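Side-chain contacts in indole-3-pyruvate decarboxylase (Azospirillum brasilense, PDB 2NXW), which catalyses the thiamine diphosphate- and magnesium-dependent decarboxylation of indole-3-pyruvate to indole-3-acetaldehyde, a step of auxin biosynthesis: residues A[377-382]-A[472-477]; A[403-408]-A[550-555]; A[481-486]-A[540-545]. All blocks are in the same frame, centred on the assembly; numbering follows the deposited sequence. Where two conformers were deposited one is given.

Interaction 1 (A[377-382]-A[472-477]). With MG (magnesium ion), chain C; TPP (thiamine diphosphate), chain E.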
loop_
_atom_site.group_PDB
_atom_site.type_symbol
_atom_site.label_atom_id
_atom_site.label_comp_id
_atom_site.label_asym_id
_atom_site.label_seq_id
_atom_site.Cartn_x
_atom_site.Cartn_y
_atom_site.Cartn_z
ATOM N N MET A 377 22.935 -12.879 37.303
ATOM C CA MET A 377 22.200 -13.228 38.515
ATOM C C MET A 377 22.844 -12.678 39.787
ATOM O O MET A 377 22.161 -12.488 40.797
ATOM C CB MET A 377 22.013 -14.744 38.631
ATOM C CG MET A 377 21.123 -15.339 37.541
ATOM S SD MET A 377 19.556 -14.470 37.270
ATOM C CE MET A 377 18.614 -14.998 38.688
ATOM N N ASP A 378 24.149 -12.429 39.745
ATOM C CA ASP A 378 24.831 -11.866 40.902
ATOM C C ASP A 378 24.377 -10.424 41.081
ATOM O O ASP A 378 24.266 -9.933 42.208
ATOM C CB ASP A 378 26.342 -11.917 40.719
ATOM C CG ASP A 378 26.861 -13.336 40.664
ATOM O OD1 ASP A 378 26.476 -14.130 41.546
ATOM O OD2 ASP A 378 27.650 -13.646 39.748
ATOM N N ILE A 379 24.120 -9.738 39.971
ATOM C CA ILE A 379 23.659 -8.358 40.053
ATOM C C ILE A 379 22.256 -8.356 40.662
ATOM O O ILE A 379 21.948 -7.526 41.514
ATOM C CB ILE A 379 23.681 -7.694 38.661
ATOM C CG1 ILE A 379 25.127 -7.630 38.159
ATOM C CG2 ILE A 379 23.086 -6.275 38.746
ATOM C CD1 ILE A 379 25.251 -7.153 36.711
ATOM N N ALA A 380 21.409 -9.306 40.267
ATOM C CA ALA A 380 20.076 -9.387 40.849
ATOM C C ALA A 380 20.191 -9.681 42.353
ATOM O O ALA A 380 19.490 -9.075 43.163
ATOM C CB ALA A 380 19.252 -10.476 40.154
ATOM N N ARG A 381 21.077 -10.597 42.735
ATOM C CA ARG A 381 21.230 -10.911 44.154
ATOM C C ARG A 381 21.735 -9.707 44.936
ATOM O O ARG A 381 21.300 -9.484 46.067
ATOM C CB ARG A 381 22.190 -12.090 44.368
ATOM C CG ARG A 381 21.630 -13.439 43.943
ATOM C CD ARG A 381 22.681 -14.543 44.106
ATOM N NE ARG A 381 22.491 -15.613 43.128
ATOM C CZ ARG A 381 21.503 -16.500 43.162
ATOM N NH1 ARG A 381 20.604 -16.469 44.137
ATOM N NH2 ARG A 381 21.399 -17.410 42.204
ATOM N N ALA A 382 22.636 -8.925 44.344
ATOM C CA ALA A 382 23.178 -7.763 45.056
ATOM C C ALA A 382 22.075 -6.765 45.369
ATOM O O ALA A 382 21.971 -6.256 46.488
ATOM C CB ALA A 382 24.270 -7.096 44.232
ATOM N N ILE A 472 23.416 0.676 36.566
ATOM C CA ILE A 472 24.251 -0.530 36.529
ATOM C C ILE A 472 24.375 -0.902 35.052
ATOM O O ILE A 472 23.386 -1.267 34.413
ATOM C CB ILE A 472 23.634 -1.703 37.314
ATOM C CG1 ILE A 472 23.426 -1.301 38.786
ATOM C CG2 ILE A 472 24.578 -2.907 37.241
ATOM C CD1 ILE A 472 22.740 -2.367 39.629
ATOM N N LEU A 473 25.590 -0.777 34.524
ATOM C CA LEU A 473 25.876 -1.057 33.124
ATOM C C LEU A 473 26.469 -2.453 33.009
ATOM O O LEU A 473 27.537 -2.723 33.557
ATOM C CB LEU A 473 26.849 0.003 32.602
ATOM C CG LEU A 473 27.075 0.188 31.096
ATOM C CD1 LEU A 473 27.975 1.413 30.880
ATOM C CD2 LEU A 473 27.703 -1.077 30.478
ATOM N N PHE A 474 25.759 -3.326 32.300
ATOM C CA PHE A 474 26.167 -4.717 32.093
ATOM C C PHE A 474 27.152 -4.708 30.923
ATOM O O PHE A 474 26.745 -4.657 29.758
ATOM C CB PHE A 474 24.937 -5.575 31.726
ATOM C CG PHE A 474 23.972 -5.833 32.866
ATOM C CD1 PHE A 474 23.417 -7.098 33.031
ATOM C CD2 PHE A 474 23.561 -4.805 33.725
ATOM C CE1 PHE A 474 22.472 -7.349 34.023
ATOM C CE2 PHE A 474 22.611 -5.043 34.726
ATOM C CZ PHE A 474 22.065 -6.318 34.874
ATOM N N ASN A 475 28.447 -4.775 31.219
ATOM C CA ASN A 475 29.425 -4.713 30.143
ATOM C C ASN A 475 30.031 -6.054 29.780
ATOM O O ASN A 475 31.009 -6.499 30.404
ATOM C CB ASN A 475 30.549 -3.721 30.480
ATOM C CG ASN A 475 31.394 -3.377 29.266
ATOM O OD1 ASN A 475 31.283 -4.024 28.220
ATOM N ND2 ASN A 475 32.248 -2.377 29.393
ATOM N N ASN A 476 29.450 -6.699 28.770
ATOM C CA ASN A 476 29.976 -7.976 28.301
ATOM C C ASN A 476 30.679 -7.812 26.948
ATOM O O ASN A 476 31.012 -8.804 26.303
ATOM C CB ASN A 476 28.875 -9.067 28.226
ATOM C CG ASN A 476 27.602 -8.614 27.496
ATOM O OD1 ASN A 476 27.613 -7.661 26.723
ATOM N ND2 ASN A 476 26.508 -9.334 27.731
ATOM N N ALA A 477 30.956 -6.567 26.546
ATOM C CA ALA A 477 31.628 -6.275 25.267
ATOM C C ALA A 477 30.965 -7.126 24.199
ATOM O O ALA A 477 31.625 -7.838 23.426
ATOM C CB ALA A 477 33.118 -6.613 25.365
HETATM MG MG MG C . 26.174 -6.374 25.948
HETATM N "N1'" TPP E . 18.632 -1.417 17.372
HETATM C "C2'" TPP E . 17.679 -0.951 18.194
HETATM C CM2 TPP E . 17.411 0.545 18.257
HETATM N "N3'" TPP E . 16.958 -1.785 18.950
HETATM C "C4'" TPP E . 17.154 -3.134 18.927
HETATM N "N4'" TPP E . 16.344 -3.940 19.669
HETATM C "C5'" TPP E . 18.202 -3.674 18.115
HETATM C "C6'" TPP E . 18.920 -2.761 17.315
HETATM C "C7'" TPP E . 18.531 -5.183 18.059
HETATM N N3 TPP E . 19.093 -5.749 19.369
HETATM C C2 TPP E . 18.264 -6.409 20.183
HETATM S S1 TPP E . 19.284 -6.919 21.515
HETATM C C5 TPP E . 20.794 -6.240 20.917
HETATM C C4 TPP E . 20.428 -5.657 19.708
HETATM C CM4 TPP E . 21.476 -4.935 18.817
HETATM C C6 TPP E . 22.098 -6.319 21.606
HETATM C C7 TPP E . 22.047 -5.486 22.900
HETATM O O7 TPP E . 23.375 -5.440 23.357
HETATM P PA TPP E . 23.483 -4.902 24.842
HETATM O O1A TPP E . 22.855 -3.524 25.031
HETATM O O2A TPP E . 24.985 -4.870 25.123
HETATM O O3A TPP E . 22.798 -5.894 25.883
HETATM P PB TPP E . 23.129 -7.516 25.862
HETATM O O1B TPP E . 24.634 -7.743 25.700
HETATM O O2B TPP E . 22.596 -8.016 27.235
HETATM O O3B TPP E . 22.344 -8.199 24.752
HETATM O O HOH W 1 25.429 -6.154 27.932
#
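Ile379 drives its delta methyl straight onto the ring of Phe474, and this is the tight part of the contact. CD1 stands 3.8 Å from the ring centroid of Phe474 and only 11° off its normal, a CH-pi contact over the centre of one face. With chi2 of Ile379 extended (173°), CD1 sits at the far end of its branch and reaches the ring. The other branch, CG2 of Ile379, lies between the CZ corner of that ring and Ile472, whose CG2 and CD1 both meet it at 4.0 Å, van der Waals distance. Isoleucine suits the helix because one branch caps the ring while the other touches both strand residues; phenylalanine offers the strand a flat platform. Helix 376-388 is thus laid against strand 470-475 of the C-terminal parallel sheet, with Leu519 and Leu523 of helix 516-528 packing nearby.

Beyond the hydrocarbon, the strand end turns polar, with one ordered, metal-bound water, though still buried. Phe474 O accepts a 2.7 Å bond from this water, and Asn476 OD1 binds the magnesium at 2.1 Å. Asp449 and Ser478 complete the protein's share of the site; Asp449 and Asn476 belong to the GDG...NN thiamine diphosphate motif. Between these two segments no hydrogen bond forms, so their contact rests on apolar packing, while directional chemistry is kept for metal and cofactor.

Interaction 2 (A[403-408]-A[550-555])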
loop_
_atom_site.group_PDB
_atom_site.type_symbol
_atom_site.label_atom_id
_atom_site.label_comp_id
_atom_site.label_asym_id
_atom_site.label_seq_id
_atom_site.Cartn_x
_atom_site.Cartn_y
_atom_site.Cartn_z
ATOM N N CYS A 403 19.859 -7.052 30.432
ATOM C CA CYS A 403 19.557 -6.218 31.593
ATOM C C CYS A 403 18.060 -6.323 31.948
ATOM O O CYS A 403 17.703 -6.356 33.125
ATOM C CB CYS A 403 19.934 -4.758 31.317
ATOM S SG CYS A 403 19.164 -3.999 29.858
ATOM N N LEU A 404 17.199 -6.413 30.936
ATOM C CA LEU A 404 15.755 -6.534 31.153
ATOM C C LEU A 404 15.414 -7.919 31.711
ATOM O O LEU A 404 14.618 -8.050 32.632
ATOM C CB LEU A 404 14.999 -6.324 29.840
ATOM C CG LEU A 404 13.489 -6.582 29.912
ATOM C CD1 LEU A 404 12.849 -5.798 31.057
ATOM C CD2 LEU A 404 12.870 -6.208 28.585
ATOM N N PHE A 405 16.012 -8.953 31.136
ATOM C CA PHE A 405 15.762 -10.308 31.603
ATOM C C PHE A 405 16.237 -10.485 33.049
ATOM O O PHE A 405 15.629 -11.231 33.818
ATOM C CB PHE A 405 16.441 -11.303 30.653
ATOM C CG PHE A 405 15.747 -11.433 29.328
ATOM C CD1 PHE A 405 14.912 -12.516 29.065
ATOM C CD2 PHE A 405 15.891 -10.454 28.352
ATOM C CE1 PHE A 405 14.229 -12.622 27.851
ATOM C CE2 PHE A 405 15.207 -10.544 27.130
ATOM C CZ PHE A 405 14.372 -11.640 26.882
ATOM N N THR A 406 17.299 -9.776 33.420
ATOM C CA THR A 406 17.826 -9.825 34.775
ATOM C C THR A 406 16.903 -9.045 35.716
ATOM O O THR A 406 16.649 -9.471 36.846
ATOM C CB THR A 406 19.216 -9.204 34.841
ATOM O OG1 THR A 406 20.078 -9.867 33.904
ATOM C CG2 THR A 406 19.797 -9.372 36.235
ATOM N N ALA A 407 16.395 -7.906 35.244
ATOM C CA ALA A 407 15.500 -7.078 36.055
ATOM C C ALA A 407 14.225 -7.813 36.438
ATOM O O ALA A 407 13.613 -7.496 37.464
ATOM C CB ALA A 407 15.168 -5.786 35.312
ATOM N N MET A 408 13.815 -8.790 35.630
ATOM C CA MET A 408 12.613 -9.556 35.956
ATOM C C MET A 408 12.787 -10.251 37.306
ATOM O O MET A 408 11.798 -10.577 37.970
ATOM C CB MET A 408 12.328 -10.610 34.878
ATOM C CG MET A 408 11.932 -10.052 33.514
ATOM S SD MET A 408 10.382 -9.114 33.578
ATOM C CE MET A 408 9.207 -10.411 33.883
ATOM N N ALA A 550 18.248 -17.329 29.783
ATOM C CA ALA A 550 18.617 -18.709 29.469
ATOM C C ALA A 550 17.357 -19.535 29.184
ATOM O O ALA A 550 17.342 -20.353 28.261
ATOM C CB ALA A 550 19.406 -19.317 30.606
ATOM N N ARG A 551 16.292 -19.316 29.952
ATOM C CA ARG A 551 15.056 -20.064 29.714
ATOM C C ARG A 551 14.428 -19.654 28.384
ATOM O O ARG A 551 13.849 -20.481 27.674
ATOM C CB ARG A 551 14.047 -19.833 30.844
ATOM C CG ARG A 551 14.432 -20.476 32.164
ATOM C CD ARG A 551 13.223 -20.595 33.087
ATOM N NE ARG A 551 12.635 -19.298 33.420
ATOM C CZ ARG A 551 13.114 -18.456 34.333
ATOM N NH1 ARG A 551 14.201 -18.755 35.035
ATOM N NH2 ARG A 551 12.497 -17.301 34.542
ATOM N N PHE A 552 14.542 -18.373 28.054
ATOM C CA PHE A 552 14.010 -17.822 26.809
ATOM C C PHE A 552 14.686 -18.510 25.627
ATOM O O PHE A 552 14.021 -18.998 24.712
ATOM C CB PHE A 552 14.287 -16.316 26.773
ATOM C CG PHE A 552 13.693 -15.598 25.590
ATOM C CD1 PHE A 552 12.336 -15.290 25.549
ATOM C CD2 PHE A 552 14.506 -15.173 24.547
ATOM C CE1 PHE A 552 11.796 -14.559 24.485
ATOM C CE2 PHE A 552 13.978 -14.443 23.477
ATOM C CZ PHE A 552 12.622 -14.134 23.448
ATOM N N VAL A 553 16.013 -18.560 25.658
ATOM C CA VAL A 553 16.784 -19.188 24.591
ATOM C C VAL A 553 16.479 -20.687 24.455
ATOM O O VAL A 553 16.302 -21.191 23.343
ATOM C CB VAL A 553 18.302 -18.988 24.830
ATOM C CG1 VAL A 553 19.109 -19.682 23.734
ATOM C CG2 VAL A 553 18.631 -17.494 24.847
ATOM N N GLN A 554 16.419 -21.396 25.579
ATOM C CA GLN A 554 16.126 -22.832 25.558
ATOM C C GLN A 554 14.698 -23.078 25.076
ATOM O O GLN A 554 14.435 -24.033 24.338
ATOM C CB GLN A 554 16.322 -23.422 26.961
ATOM C CG GLN A 554 15.934 -24.897 27.141
ATOM C CD GLN A 554 16.849 -25.872 26.410
ATOM O OE1 GLN A 554 18.026 -25.590 26.181
ATOM N NE2 GLN A 554 16.311 -27.039 26.064
ATOM N N GLY A 555 13.778 -22.206 25.484
ATOM C CA GLY A 555 12.391 -22.350 25.085
ATOM C C GLY A 555 12.209 -22.211 23.588
ATOM O O GLY A 555 11.333 -22.847 22.993
#
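Phe405 presents one edge to the face of Phe552 in a T-shaped (edge-to-face) pair, the ring centroids 5.2 Å apart and the planes inclined at 61°. The touching atom is CE1 of Phe405, which lies 3.8 Å from CG of Phe552, the ring atom that carries CB. CZ of Phe405 rides 4.1 Å above the plane of the Phe552 ring, over its centre. Such a tilt brings ring hydrogens of one phenylalanine toward the pi cloud of the other, and large side chains on both helices suit the 9.1 Å between the CA atoms of Phe405 and Phe552. In Phe552 the ring swings anti to the backbone N (chi1 -175°), which carries it across to the other helix.

Helix 402-407 belongs to the C-terminal thiamine diphosphate-binding domain, a parallel sheet flanked by helices, and through this pair the C-terminal helix 547-558 packs on it. Farther out, Phe305 makes a second edge-to-face pair with Phe405, and Phe485 of helix 480-485 packs on Phe552. Helix 402-407 is steadied by Thr406 OG1, which hydrogen-bonds to Asp402 O one turn back. On the other helix, Arg551 NE reaches Ala278 O.

Interaction 3 (A[481-486]-A[540-545]). With TPP (thiamine diphosphate), chain E.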
loop_
_atom_site.group_PDB
_atom_site.type_symbol
_atom_site.label_atom_id
_atom_site.label_comp_id
_atom_site.label_asym_id
_atom_site.label_seq_id
_atom_site.Cartn_x
_atom_site.Cartn_y
_atom_site.Cartn_z
ATOM N N MET A 481 22.401 -10.633 23.422
ATOM C CA MET A 481 21.140 -11.249 23.047
ATOM C C MET A 481 21.211 -11.766 21.617
ATOM O O MET A 481 20.619 -12.802 21.295
ATOM C CB MET A 481 19.991 -10.250 23.170
ATOM C CG MET A 481 19.491 -10.103 24.579
ATOM S SD MET A 481 17.860 -9.353 24.642
ATOM C CE MET A 481 16.847 -10.711 24.009
ATOM N N LEU A 482 21.934 -11.059 20.756
ATOM C CA LEU A 482 22.056 -11.501 19.368
ATOM C C LEU A 482 22.988 -12.708 19.280
ATOM O O LEU A 482 22.785 -13.596 18.446
ATOM C CB LEU A 482 22.547 -10.355 18.485
ATOM C CG LEU A 482 21.664 -9.103 18.515
ATOM C CD1 LEU A 482 22.168 -8.138 17.453
ATOM C CD2 LEU A 482 20.211 -9.465 18.248
ATOM N N ARG A 483 24.004 -12.758 20.138
ATOM C CA ARG A 483 24.900 -13.913 20.155
ATOM C C ARG A 483 24.094 -15.169 20.503
ATOM O O ARG A 483 24.322 -16.240 19.939
ATOM C CB ARG A 483 26.016 -13.738 21.201
ATOM C CG ARG A 483 27.017 -14.929 21.231
ATOM C CD ARG A 483 28.010 -14.809 22.376
ATOM N NE ARG A 483 28.634 -13.494 22.353
ATOM C CZ ARG A 483 29.556 -13.107 21.478
ATOM N NH1 ARG A 483 30.005 -13.948 20.554
ATOM N NH2 ARG A 483 29.975 -11.847 21.472
ATOM N N THR A 484 23.136 -15.056 21.419
ATOM C CA THR A 484 22.372 -16.240 21.804
ATOM C C THR A 484 21.551 -16.784 20.647
ATOM O O THR A 484 21.292 -17.984 20.575
ATOM C CB THR A 484 21.424 -15.973 23.002
ATOM O OG1 THR A 484 20.294 -15.201 22.571
ATOM C CG2 THR A 484 22.171 -15.242 24.119
ATOM N N PHE A 485 21.159 -15.902 19.734
ATOM C CA PHE A 485 20.357 -16.295 18.575
ATOM C C PHE A 485 21.197 -16.784 17.401
ATOM O O PHE A 485 20.747 -17.639 16.625
ATOM C CB PHE A 485 19.517 -15.113 18.086
ATOM C CG PHE A 485 18.562 -14.567 19.113
ATOM C CD1 PHE A 485 18.098 -13.259 19.012
ATOM C CD2 PHE A 485 18.123 -15.356 20.176
ATOM C CE1 PHE A 485 17.212 -12.741 19.956
ATOM C CE2 PHE A 485 17.237 -14.850 21.125
ATOM C CZ PHE A 485 16.782 -13.538 21.012
ATOM N N GLN A 486 22.410 -16.250 17.263
ATOM C CA GLN A 486 23.279 -16.608 16.138
ATOM C C GLN A 486 24.722 -16.504 16.620
ATOM O O GLN A 486 25.470 -15.609 16.234
ATOM C CB GLN A 486 22.998 -15.644 14.983
ATOM C CG GLN A 486 23.593 -16.030 13.642
ATOM C CD GLN A 486 23.032 -15.152 12.542
ATOM O OE1 GLN A 486 21.929 -15.389 12.053
ATOM N NE2 GLN A 486 23.768 -14.115 12.178
ATOM N N ILE A 540 31.115 -8.476 32.639
ATOM C CA ILE A 540 30.501 -9.800 32.610
ATOM C C ILE A 540 31.054 -10.566 31.415
ATOM O O ILE A 540 31.170 -10.010 30.331
ATOM C CB ILE A 540 28.972 -9.672 32.430
ATOM C CG1 ILE A 540 28.384 -8.852 33.577
ATOM C CG2 ILE A 540 28.312 -11.058 32.353
ATOM C CD1 ILE A 540 26.896 -8.513 33.386
ATOM N N PRO A 541 31.412 -11.848 31.601
ATOM C CA PRO A 541 31.937 -12.584 30.445
ATOM C C PRO A 541 30.850 -12.875 29.402
ATOM O O PRO A 541 29.659 -12.941 29.720
ATOM C CB PRO A 541 32.451 -13.894 31.057
ATOM C CG PRO A 541 32.666 -13.579 32.506
ATOM C CD PRO A 541 31.526 -12.639 32.841
ATOM N N ARG A 542 31.269 -13.040 28.151
ATOM C CA ARG A 542 30.334 -13.412 27.103
ATOM C C ARG A 542 29.874 -14.840 27.402
ATOM O O ARG A 542 30.622 -15.633 28.005
ATOM C CB ARG A 542 31.017 -13.370 25.740
ATOM C CG ARG A 542 31.397 -11.976 25.312
ATOM C CD ARG A 542 32.219 -12.015 24.053
ATOM N NE ARG A 542 32.676 -10.688 23.667
ATOM C CZ ARG A 542 33.724 -10.461 22.885
ATOM N NH1 ARG A 542 34.422 -11.482 22.397
ATOM N NH2 ARG A 542 34.101 -9.224 22.622
ATOM N N GLY A 543 28.651 -15.166 27.005
ATOM C CA GLY A 543 28.136 -16.507 27.236
ATOM C C GLY A 543 27.477 -16.704 28.594
ATOM O O GLY A 543 26.932 -17.773 28.872
ATOM N N VAL A 544 27.520 -15.681 29.445
ATOM C CA VAL A 544 26.930 -15.767 30.780
ATOM C C VAL A 544 25.641 -14.966 30.757
ATOM O O VAL A 544 25.659 -13.752 30.556
ATOM C CB VAL A 544 27.913 -15.215 31.827
ATOM C CG1 VAL A 544 27.349 -15.388 33.234
ATOM C CG2 VAL A 544 29.253 -15.966 31.702
ATOM N N LEU A 545 24.529 -15.663 30.957
ATOM C CA LEU A 545 23.198 -15.067 30.874
ATOM C C LEU A 545 22.385 -15.144 32.151
ATOM O O LEU A 545 22.639 -15.975 33.019
ATOM C CB LEU A 545 22.399 -15.795 29.784
ATOM C CG LEU A 545 23.140 -16.104 28.488
ATOM C CD1 LEU A 545 22.251 -16.925 27.566
ATOM C CD2 LEU A 545 23.556 -14.803 27.819
HETATM N "N1'" TPP E . 18.632 -1.417 17.372
HETATM C "C2'" TPP E . 17.679 -0.951 18.194
HETATM C CM2 TPP E . 17.411 0.545 18.257
HETATM N "N3'" TPP E . 16.958 -1.785 18.950
HETATM C "C4'" TPP E . 17.154 -3.134 18.927
HETATM N "N4'" TPP E . 16.344 -3.940 19.669
HETATM C "C5'" TPP E . 18.202 -3.674 18.115
HETATM C "C6'" TPP E . 18.920 -2.761 17.315
HETATM C "C7'" TPP E . 18.531 -5.183 18.059
HETATM N N3 TPP E . 19.093 -5.749 19.369
HETATM C C2 TPP E . 18.264 -6.409 20.183
HETATM S S1 TPP E . 19.284 -6.919 21.515
HETATM C C5 TPP E . 20.794 -6.240 20.917
HETATM C C4 TPP E . 20.428 -5.657 19.708
HETATM C CM4 TPP E . 21.476 -4.935 18.817
HETATM C C6 TPP E . 22.098 -6.319 21.606
HETATM C C7 TPP E . 22.047 -5.486 22.900
HETATM O O7 TPP E . 23.375 -5.440 23.357
HETATM P PA TPP E . 23.483 -4.902 24.842
HETATM O O1A TPP E . 22.855 -3.524 25.031
HETATM O O2A TPP E . 24.985 -4.870 25.123
HETATM O O3A TPP E . 22.798 -5.894 25.883
HETATM P PB TPP E . 23.129 -7.516 25.862
HETATM O O1B TPP E . 24.634 -7.743 25.700
HETATM O O2B TPP E . 22.596 -8.016 27.235
HETATM O O3B TPP E . 22.344 -8.199 24.752
#
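One face of the Arg483 guanidinium is covered by the aliphatic part of Arg542, whose CD lies 3.4 Å from NH2 of Arg483. The two guanidinium planes are only 20° apart although the side chains cross at about a right angle. Like charges come close, NH2 of Arg483 being 3.7 Å from NE of Arg542, but Asp493 and Glu480 form salt bridges with Arg483 and probably offset the cost, while Arg542 NH2 is bound by Ala477 O. Inside the helix, Met481 O sits over one face of the Phe485 ring.

Thr484 divides its roles: chi1 of 74° turns OG1 to Met481 O, 2.7 Å away, and leaves methyl CG2 anti to the carbonyl carbon, 3.8 Å from Leu545 CD1. Gly543 suits the type II turn 541-544, where its positive phi would jam a side chain against the preceding carbonyl.

Leu482 packs against the thiazolium, CD1 3.5 Å from the cofactor's CM4. Cutting Leu482 back to an alanine is likely to open a gap beside this ring and deprive Pro43 of the second subunit of a packing partner. Met481 N donates to the diphosphate oxygen O3B (2.8 Å, 159°): a helix N-terminus facing the diphosphate, in a thiamine diphosphate site built at a subunit interface.

The three contacts cluster on one side of the chain, their centres 11 to 13 Å apart, and between them gather the C-terminal sheet, its flanking helices and the cofactor. Along the chain, interactions 1 and 2 alternate their segments, while interaction 3 opens after interaction 1 has closed and lies wholly between the two segments of interaction 2. Strand 470-475 of interaction 1 leads directly into helix 480-485 of interaction 3. The Phe474 ring packs on Thr406, and Phe405 on Met481, tying interaction 2 to both others. Interactions 1 and 3 reach thiamine diphosphate itself, while interaction 2 lies behind them in a second layer.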